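Local coordinates for AP-4 complex accessory subunit Tepsin (Equus caballus, PDB 5WF2), which probably associates with the AP-4 adaptor complex and may thereby take part in vesicular protein trafficking at the trans-Golgi network, at residues D92-Q96 / E97-L101. Sequence-based numbering, arbitrary orientation.
Sequences DLLPQ and EHILL
Ile99 sends CG1 back toward Leu94 because its first torsion, -66°, sets that branch beside the backbone N and CG2 beside the carbonyl carbon. Leu94 CB, placed by its backbone, meets Ile99 CG1 at 3.8 Å, and the two side chains lie aslant. Ile99 CD1 lies farther off, 4.1 Å from Leu94 CB. His98 swings CG away from its backbone N (chi1 -158°) and lies alongside the Pro95 ring, both pointing the same way. Pro95 CD packs on His98 CB at 4.0 Å and sits at the edge of the imidazole, near its plane.

These contacts lie at the first turn of helix 96-111. Pro95 is the N-cap residue, and its carbonyl opens the helical ladder. Pro95 O accepts Ile99 N at 3.1 Å, with the donor in the carbonyl plane. The same oxygen takes a weak, bent bond from His98 N at 3.0 Å. One residue on, Leu100 N binds Gln96 O at 3.0 Å, with the donor tilted 29° from the carbonyl plane.

The Gln96 side chain leaves in another direction. Its amide bonds through OE1 to Ser132 OG and through NE2 to Gly89 O, so it links the helix start to helix 117-132 and to the end of helix 75-89. Leu94 and Ile99 meet Cys59 and Leu63 of helix 59-68, respectively, while Ile99 and Leu100 pack on Phe129. The stretch thus turns the chain from a loop into a helix of the VHS/ENTH-like helical domain. Backbone hydrogen bonds start the helix, apolar contacts seat its inner side, and the Gln96 amide, hydrogen-bonded at both OE1 and NE2, is held in its rotation.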
# COMPACT_ATOMS: atom_id res chain seq x y z
N ASP A 92 -3.67 -11.41 -7.38
CA ASP A 92 -4.47 -11.16 -8.57
C ASP A 92 -5.79 -10.45 -8.24
O ASP A 92 -6.75 -10.53 -9.01
CB ASP A 92 -4.77 -12.48 -9.30
CG ASP A 92 -5.71 -13.37 -8.52
OD1 ASP A 92 -5.48 -13.58 -7.30
OD2 ASP A 92 -6.70 -13.84 -9.12
N LEU A 93 -5.85 -9.76 -7.10
CA LEU A 93 -7.12 -9.15 -6.71
C LEU A 93 -7.47 -7.99 -7.61
O LEU A 93 -8.65 -7.76 -7.91
CB LEU A 93 -7.05 -8.68 -5.27
CG LEU A 93 -7.01 -9.77 -4.20
CD1 LEU A 93 -6.94 -9.15 -2.84
CD2 LEU A 93 -8.24 -10.69 -4.28
N LEU A 94 -6.49 -7.21 -8.03
CA LEU A 94 -6.67 -6.23 -9.08
C LEU A 94 -5.68 -6.50 -10.18
O LEU A 94 -4.58 -6.98 -9.92
CB LEU A 94 -6.48 -4.81 -8.56
CG LEU A 94 -7.61 -4.22 -7.73
CD1 LEU A 94 -7.18 -2.80 -7.36
CD2 LEU A 94 -8.93 -4.21 -8.48
N PRO A 95 -6.03 -6.21 -11.43
CA PRO A 95 -5.02 -6.28 -12.49
C PRO A 95 -3.82 -5.47 -12.06
O PRO A 95 -3.97 -4.43 -11.40
CB PRO A 95 -5.72 -5.68 -13.71
CG PRO A 95 -7.19 -5.78 -13.40
CD PRO A 95 -7.33 -5.70 -11.91
N GLN A 96 -2.61 -5.94 -12.38
CA GLN A 96 -1.47 -5.18 -11.87
C GLN A 96 -1.31 -3.87 -12.63
O GLN A 96 -0.76 -2.91 -12.08
CB GLN A 96 -0.14 -5.98 -11.92
CG GLN A 96 0.71 -5.76 -10.63
CD GLN A 96 2.15 -6.22 -10.74
OE1 GLN A 96 2.88 -5.77 -11.62
NE2 GLN A 96 2.56 -7.11 -9.85
N GLU A 97 -1.80 -3.79 -13.86
CA GLU A 97 -1.79 -2.49 -14.53
C GLU A 97 -2.70 -1.51 -13.81
O GLU A 97 -2.43 -0.29 -13.79
CB GLU A 97 -2.20 -2.65 -15.97
CG GLU A 97 -1.82 -1.47 -16.76
CD GLU A 97 -2.26 -1.57 -18.19
OE1 GLU A 97 -2.67 -2.69 -18.58
OE2 GLU A 97 -2.21 -0.54 -18.90
N HIS A 98 -3.77 -2.01 -13.20
CA HIS A 98 -4.68 -1.15 -12.45
C HIS A 98 -4.05 -0.70 -11.14
O HIS A 98 -4.21 0.46 -10.74
CB HIS A 98 -5.99 -1.89 -12.21
CG HIS A 98 -7.16 -1.00 -11.92
ND1 HIS A 98 -8.46 -1.47 -11.89
CD2 HIS A 98 -7.23 0.32 -11.65
CE1 HIS A 98 -9.28 -0.47 -11.61
NE2 HIS A 98 -8.56 0.62 -11.44
N ILE A 99 -3.33 -1.59 -10.46
CA ILE A 99 -2.60 -1.16 -9.27
C ILE A 99 -1.59 -0.09 -9.63
O ILE A 99 -1.47 0.92 -8.93
CB ILE A 99 -1.96 -2.35 -8.54
CG1 ILE A 99 -3.08 -3.26 -8.00
CG2 ILE A 99 -1.23 -1.88 -7.31
CD1 ILE A 99 -2.60 -4.49 -7.31
N LEU A 100 -0.93 -0.24 -10.78
CA LEU A 100 0.04 0.77 -11.21
C LEU A 100 -0.64 2.09 -11.50
O LEU A 100 -0.17 3.15 -11.08
CB LEU A 100 0.80 0.29 -12.41
CG LEU A 100 1.81 1.25 -13.07
CD1 LEU A 100 2.85 1.76 -12.09
CD2 LEU A 100 2.44 0.53 -14.21
N LEU A 101 -1.73 2.05 -12.27
CA LEU A 101 -2.48 3.28 -12.53
C LEU A 101 -2.80 4.02 -11.25
O LEU A 101 -2.65 5.24 -11.17
CB LEU A 101 -3.76 2.92 -13.29
CG LEU A 101 -4.70 4.04 -13.70
CD1 LEU A 101 -5.49 3.52 -14.85
CD2 LEU A 101 -5.63 4.48 -12.57